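Long-range contacts in Alr4995 protein (Nostoc sp., PDB 6LRF), which acts as the bifunctional enzyme AgrE, combining arginine dihydrolase and ornithine cyclodeaminase activities in one chain: residues K490-A495 / A519-N524; P593-G598 / E618-H623; L631-M636 / T678-F683. One frame throughout, in Å; residues are numbered along the deposited sequence.

Contact 1 of 3, residues K490-A495 / A519-N524; sequences KVVVTA and ALLGGN
V493 O is a good example of how a parallel sheet fills its acceptors: L521 N gives it a hydrogen bond of 2.8 Å at an N-H...O angle of 167°. The CA-H of L520 adds a weaker contact to the same oxygen, with L520 CA 3.4 Å from V493 O. One step back, V493 N donates to A519 O over 3.0 Å. One step on, A495 N reaches L521 O at 3.2 Å with a more bent geometry (143°), and the CA-H of T494 meets that oxygen too. Strands 491-495 and 519-523 are the first two of the Rossmann-type domain and neighbours in its parallel sheet, in a beta-alpha-beta arrangement with helices in the connection. On one face V492 CG1, anti to its own amide nitrogen (chi1 176°), lies against L521 CD1 at 3.9 Å; helix 613-624 packs over this side with Y620 and L624. T494 shares that face, but its hydroxyl OG1 is turned to S635 OG in a hydrogen bond. On the other face L520 CD1 touches V493 CG1 at 3.9 Å and A495 CB at 4.3 Å.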
# COMPACT_ATOMS: atom_id res chain seq x y z
N LYS B 490 35.31 5.04 0.35
CA LYS B 490 34.50 5.76 -0.63
C LYS B 490 33.01 5.46 -0.43
O LYS B 490 32.59 4.30 -0.38
CB LYS B 490 34.94 5.41 -2.04
CG LYS B 490 34.25 6.21 -3.14
CD LYS B 490 34.64 5.67 -4.53
CE LYS B 490 34.34 6.69 -5.63
NZ LYS B 490 34.90 6.29 -6.96
N VAL B 491 32.22 6.51 -0.30
CA VAL B 491 30.78 6.34 -0.14
C VAL B 491 30.09 7.00 -1.34
O VAL B 491 30.41 8.13 -1.70
CB VAL B 491 30.27 6.95 1.18
CG1 VAL B 491 28.75 6.94 1.24
CG2 VAL B 491 30.88 6.20 2.39
N VAL B 492 29.18 6.27 -1.98
CA VAL B 492 28.50 6.79 -3.16
C VAL B 492 27.03 6.91 -2.81
O VAL B 492 26.46 6.04 -2.16
CB VAL B 492 28.69 5.88 -4.39
CG1 VAL B 492 27.88 6.38 -5.57
CG2 VAL B 492 30.17 5.81 -4.76
N VAL B 493 26.42 8.02 -3.21
CA VAL B 493 25.00 8.23 -2.97
C VAL B 493 24.26 8.30 -4.30
O VAL B 493 24.72 8.94 -5.25
CB VAL B 493 24.77 9.52 -2.14
CG1 VAL B 493 23.31 9.83 -2.05
CG2 VAL B 493 25.36 9.34 -0.74
N THR B 494 23.13 7.62 -4.38
CA THR B 494 22.18 7.82 -5.46
C THR B 494 20.97 8.52 -4.85
O THR B 494 20.62 8.25 -3.70
CB THR B 494 21.75 6.50 -6.14
OG1 THR B 494 20.91 5.76 -5.25
CG2 THR B 494 22.96 5.66 -6.46
N ALA B 495 20.35 9.44 -5.56
CA ALA B 495 19.27 10.18 -4.92
C ALA B 495 18.22 10.62 -5.93
O ALA B 495 18.57 11.00 -7.04
CB ALA B 495 19.83 11.40 -4.18
N ALA B 519 30.77 10.68 -4.12
CA ALA B 519 30.18 10.81 -5.44
C ALA B 519 28.67 10.79 -5.34
O ALA B 519 28.11 10.17 -4.45
CB ALA B 519 30.67 9.70 -6.37
N LEU B 520 28.02 11.48 -6.27
CA LEU B 520 26.58 11.58 -6.30
C LEU B 520 26.05 11.19 -7.69
O LEU B 520 26.44 11.75 -8.71
CB LEU B 520 26.14 13.00 -5.96
CG LEU B 520 24.65 13.25 -6.00
CD1 LEU B 520 23.99 12.39 -4.96
CD2 LEU B 520 24.38 14.73 -5.72
N LEU B 521 25.14 10.22 -7.71
CA LEU B 521 24.56 9.75 -8.97
C LEU B 521 23.06 9.96 -8.94
O LEU B 521 22.40 9.59 -7.97
CB LEU B 521 24.88 8.26 -9.19
CG LEU B 521 26.36 7.89 -9.08
CD1 LEU B 521 26.55 6.37 -9.26
CD2 LEU B 521 27.16 8.66 -10.12
N GLY B 522 22.52 10.57 -9.99
CA GLY B 522 21.08 10.77 -10.05
C GLY B 522 20.59 11.11 -11.43
O GLY B 522 21.27 10.86 -12.42
N GLY B 523 19.40 11.70 -11.49
CA GLY B 523 18.83 12.09 -12.77
C GLY B 523 18.70 13.60 -12.89
O GLY B 523 19.15 14.37 -12.03
N ASN B 524 18.06 14.02 -13.97
CA ASN B 524 17.79 15.42 -14.25
C ASN B 524 16.97 16.03 -13.11
O ASN B 524 17.26 17.11 -12.61
CB ASN B 524 17.05 15.56 -15.58
CG ASN B 524 17.04 16.98 -16.10
OD1 ASN B 524 18.09 17.55 -16.43
ND2 ASN B 524 15.84 17.56 -16.22

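Contact 2 of 3, residues P593-G598 / E618-H623; sequences PFVLAG and EEYAKH
V595 of strand 594-597 packs on Y620 of helix 613-624, an example of how a Rossmann-type sheet is covered: this helix lies in the crossover connection from strand 594-597 to strand 629-633, and locally it runs at 150° to the strand, with the axes 9.1 Å apart. V595 CB and CG1 share the tyrosine ring, while CG2 turns to H623. CB comes within 3.9 Å of Y620 CE1. CG1, anti to the backbone N (chi1 179°), meets the ring edge near its plane, 3.6 Å from Y620 CE1, and also lies 3.4 Å from E619 OE1, while the other carboxylate oxygen, OE2, bonds to Q610. Farther along the ring, A597 CB sits 3.6 Å from Y620 OH. That hydroxyl is held by H638 ND1 and G522 O, which fixes the ring between sheet and neighbouring helix; I600 of a second subunit also packs on Y620. A phenylalanine here would probably leave H638 ND1 without this mate and cost G522 O one of its partners. The second methyl, V595 CG2, points to the imidazole, 3.5 Å from H623 CD2; on the other side of NE2, H623 CE1 lies 3.5 Å from P593 CB.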
# COMPACT_ATOMS: atom_id res chain seq x y z
N PRO B 593 32.26 14.79 -7.39
CA PRO B 593 31.79 14.54 -8.75
C PRO B 593 30.33 14.10 -8.75
O PRO B 593 29.91 13.42 -7.81
CB PRO B 593 32.70 13.42 -9.25
CG PRO B 593 33.84 13.37 -8.29
CD PRO B 593 33.31 13.84 -6.98
N PHE B 594 29.56 14.47 -9.75
CA PHE B 594 28.20 13.97 -9.83
C PHE B 594 27.92 13.60 -11.26
O PHE B 594 28.56 14.13 -12.17
CB PHE B 594 27.17 14.97 -9.30
CG PHE B 594 27.18 16.30 -10.00
CD1 PHE B 594 27.94 17.36 -9.50
CD2 PHE B 594 26.43 16.50 -11.15
CE1 PHE B 594 27.95 18.58 -10.15
CE2 PHE B 594 26.43 17.72 -11.80
CZ PHE B 594 27.19 18.77 -11.30
N VAL B 595 27.01 12.65 -11.46
CA VAL B 595 26.57 12.30 -12.80
C VAL B 595 25.06 12.32 -12.82
O VAL B 595 24.39 11.70 -11.97
CB VAL B 595 27.08 10.91 -13.25
CG1 VAL B 595 26.58 10.57 -14.66
CG2 VAL B 595 28.60 10.83 -13.18
N LEU B 596 24.50 13.07 -13.76
CA LEU B 596 23.06 13.06 -13.97
C LEU B 596 22.75 12.26 -15.24
O LEU B 596 23.05 12.70 -16.34
CB LEU B 596 22.52 14.49 -14.08
CG LEU B 596 22.93 15.42 -12.93
CD1 LEU B 596 22.41 16.82 -13.16
CD2 LEU B 596 22.43 14.90 -11.59
N ALA B 597 22.17 11.08 -15.07
CA ALA B 597 21.79 10.25 -16.22
C ALA B 597 20.44 10.69 -16.71
O ALA B 597 19.51 10.82 -15.91
CB ALA B 597 21.76 8.79 -15.87
N GLY B 598 20.31 10.90 -18.02
CA GLY B 598 19.05 11.33 -18.58
C GLY B 598 17.97 10.26 -18.50
O GLY B 598 18.26 9.10 -18.18
N GLU B 618 28.72 4.23 -18.46
CA GLU B 618 30.17 4.23 -18.29
C GLU B 618 30.62 5.17 -17.17
O GLU B 618 31.50 4.83 -16.38
CB GLU B 618 30.84 4.62 -19.60
CG GLU B 618 32.33 4.88 -19.46
CD GLU B 618 32.92 5.63 -20.66
OE1 GLU B 618 32.26 6.56 -21.18
OE2 GLU B 618 34.06 5.28 -21.06
N GLU B 619 30.01 6.35 -17.11
CA GLU B 619 30.34 7.32 -16.07
C GLU B 619 29.91 6.83 -14.69
O GLU B 619 30.64 7.04 -13.70
CB GLU B 619 29.70 8.68 -16.39
CG GLU B 619 30.28 9.35 -17.64
CD GLU B 619 29.41 10.51 -18.16
OE1 GLU B 619 28.57 11.01 -17.38
OE2 GLU B 619 29.57 10.92 -19.33
N TYR B 620 28.73 6.21 -14.60
CA TYR B 620 28.29 5.59 -13.34
C TYR B 620 29.31 4.53 -12.89
O TYR B 620 29.75 4.52 -11.74
CB TYR B 620 26.92 4.93 -13.50
CG TYR B 620 25.70 5.81 -13.19
CD1 TYR B 620 25.65 7.16 -13.59
CD2 TYR B 620 24.60 5.28 -12.54
CE1 TYR B 620 24.53 7.96 -13.30
CE2 TYR B 620 23.48 6.05 -12.26
CZ TYR B 620 23.45 7.39 -12.64
OH TYR B 620 22.33 8.14 -12.34
N ALA B 621 29.66 3.64 -13.80
CA ALA B 621 30.53 2.51 -13.50
C ALA B 621 31.88 3.01 -13.01
O ALA B 621 32.47 2.43 -12.11
CB ALA B 621 30.70 1.62 -14.73
N LYS B 622 32.36 4.10 -13.61
CA LYS B 622 33.64 4.67 -13.22
C LYS B 622 33.61 5.20 -11.78
O LYS B 622 34.50 4.91 -10.98
CB LYS B 622 34.05 5.78 -14.18
CG LYS B 622 35.43 6.35 -13.88
CD LYS B 622 35.81 7.44 -14.88
CE LYS B 622 34.95 8.69 -14.73
NZ LYS B 622 35.24 9.43 -13.45
N HIS B 623 32.58 5.96 -11.44
CA HIS B 623 32.52 6.50 -10.09
C HIS B 623 32.19 5.43 -9.06
O HIS B 623 32.46 5.62 -7.87
CB HIS B 623 31.50 7.64 -10.03
CG HIS B 623 31.95 8.85 -10.76
ND1 HIS B 623 33.04 9.60 -10.35
CD2 HIS B 623 31.50 9.43 -11.89
CE1 HIS B 623 33.22 10.60 -11.19
NE2 HIS B 623 32.30 10.52 -12.14

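Contact 3 of 3, residues L631-M636 / T678-F683; sequences LMLSSM and TDVGLF
With V680 CG1 set between its own backbone N and carbonyl carbon (chi1 69°), the other methyl, CG2, falls anti to the N, and the two branches of this one side chain are shared between L633 and S634. CG2 enters beside the leucine, with V680 CG2 3.8 Å from L633 CB and 3.9 Å from L633 CD2, the two side chains crossing at about a right angle. CG1 instead meets the serine hydroxyl, V680 CG1 to S634 OG at 3.7 Å. One turn along the helix, F683 has its ring anti to the backbone N (chi1 180°), which carries it back toward the strand: F683 CD2 lies 4.3 Å from L633 CD2, and F683 CE2 is more loosely placed, 4.5 Å from L631 CD1.

The example is a helix start packed on the end of a strand in a Rossmann-type sheet. Helix 680-694 follows the edge strand 673-677, yet its first turn reaches past the intervening strand 651-656, whose V655 touches F683, to strand 629-633. V498 of helix 498-501 closes in on both S634 and V680. The turn itself is fixed by its N-cap: D679 OD1 accepts L682 N at 2.6 Å (158°), approached on the anti side and well out of the carboxylate plane. The other oxygen, D679 OD2, takes the amide of E467 of a third subunit, so the residue that caps the helix also meets a subunit interface.

Across the two segments the chemistry is almost wholly apolar, methyl against methylene and methyl against ring, which suggests that fit of shape, more than polarity, matches the parts. The exception, S634 OG, is buried against a valine methyl with no polar partner in the model, which probably carries a small energetic cost.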
# COMPACT_ATOMS: atom_id res chain seq x y z
N LEU B 631 24.68 4.43 -0.75
CA LEU B 631 23.48 4.90 -0.08
C LEU B 631 22.41 5.24 -1.13
O LEU B 631 22.55 6.18 -1.91
CB LEU B 631 23.82 6.13 0.76
CG LEU B 631 22.91 6.50 1.92
CD1 LEU B 631 22.81 5.33 2.88
CD2 LEU B 631 23.50 7.72 2.64
N MSE B 632 21.34 4.45 -1.17
CA MSE B 632 20.35 4.63 -2.21
C MSE B 632 19.10 5.30 -1.64
O MSE B 632 18.29 4.69 -0.95
CB MSE B 632 20.02 3.29 -2.87
CG MSE B 632 21.10 2.79 -3.83
SE MSE B 632 21.02 0.86 -4.17
CE MSE B 632 21.30 0.21 -2.35
N LEU B 633 18.98 6.59 -1.94
CA LEU B 633 17.96 7.41 -1.30
C LEU B 633 16.81 7.66 -2.27
O LEU B 633 16.82 8.61 -3.07
CB LEU B 633 18.57 8.73 -0.81
CG LEU B 633 19.77 8.60 0.15
CD1 LEU B 633 20.46 9.96 0.32
CD2 LEU B 633 19.36 8.03 1.50
N SER B 634 15.81 6.78 -2.14
CA SER B 634 14.64 6.65 -3.03
C SER B 634 14.86 7.15 -4.45
O SER B 634 14.29 8.16 -4.85
CB SER B 634 13.41 7.34 -2.41
OG SER B 634 13.62 8.72 -2.22
N SER B 635 15.68 6.42 -5.20
CA SER B 635 15.98 6.82 -6.57
C SER B 635 15.66 5.73 -7.60
O SER B 635 16.13 5.80 -8.74
CB SER B 635 17.46 7.23 -6.69
OG SER B 635 18.29 6.31 -6.00
N MSE B 636 14.87 4.74 -7.20
CA MSE B 636 14.21 3.81 -8.14
C MSE B 636 15.10 3.20 -9.23
O MSE B 636 15.83 2.23 -9.01
CB MSE B 636 13.04 4.54 -8.84
CG MSE B 636 11.91 5.04 -7.93
SE MSE B 636 10.65 3.64 -7.32
CE MSE B 636 8.95 4.48 -7.82
N THR B 678 10.41 3.71 4.38
CA THR B 678 10.16 4.85 5.24
C THR B 678 10.33 6.15 4.45
O THR B 678 10.71 6.15 3.28
CB THR B 678 11.11 4.83 6.47
OG1 THR B 678 10.61 5.70 7.49
CG2 THR B 678 12.54 5.22 6.08
N ASP B 679 9.99 7.25 5.10
CA ASP B 679 10.22 8.58 4.56
C ASP B 679 11.72 8.83 4.52
O ASP B 679 12.39 8.74 5.57
CB ASP B 679 9.51 9.62 5.44
CG ASP B 679 9.73 11.05 4.96
OD1 ASP B 679 10.89 11.52 4.97
OD2 ASP B 679 8.72 11.71 4.61
N VAL B 680 12.26 9.18 3.35
CA VAL B 680 13.71 9.29 3.23
C VAL B 680 14.22 10.54 3.95
O VAL B 680 15.36 10.58 4.43
CB VAL B 680 14.17 9.28 1.73
CG1 VAL B 680 13.73 10.56 1.03
CG2 VAL B 680 15.66 9.14 1.64
N GLY B 681 13.37 11.56 4.05
CA GLY B 681 13.73 12.74 4.82
C GLY B 681 13.79 12.40 6.30
O GLY B 681 14.69 12.85 7.02
N LEU B 682 12.84 11.59 6.76
CA LEU B 682 12.90 11.06 8.12
C LEU B 682 14.23 10.32 8.31
O LEU B 682 14.95 10.57 9.29
CB LEU B 682 11.72 10.13 8.41
CG LEU B 682 11.81 9.42 9.77
CD1 LEU B 682 11.99 10.43 10.91
CD2 LEU B 682 10.58 8.57 10.02
N PHE B 683 14.53 9.43 7.37
CA PHE B 683 15.76 8.63 7.42
C PHE B 683 16.99 9.52 7.53
O PHE B 683 17.85 9.30 8.38
CB PHE B 683 15.87 7.71 6.19
CG PHE B 683 17.12 6.86 6.18
CD1 PHE B 683 17.12 5.60 6.75
CD2 PHE B 683 18.29 7.33 5.60
CE1 PHE B 683 18.26 4.82 6.74
CE2 PHE B 683 19.44 6.56 5.59
CZ PHE B 683 19.42 5.30 6.16

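Overall arrangement
Read from the N terminus, the three contacts follow one another in series, none nested in or crossing another, all within the Rossmann-type region. Contact 1 closes first, joining strand 491-495 to strand 519-523 across a helical connection. Contact 2 then closes the segment between strand 594-597, next to strand 519-523 in the sheet, and helix 613-624. The chain continues into strand 629-633, on the other side of strand 491-495, and contact 3 closes the longer loop holding strands 651-656 and 673-677, joining the end of strand 629-633 to the start of the last helix. Contact 1 stands between the others and touches both, K490 NZ reaching H623 O and V492 O meeting L631 N; contacts 2 and 3 do not touch.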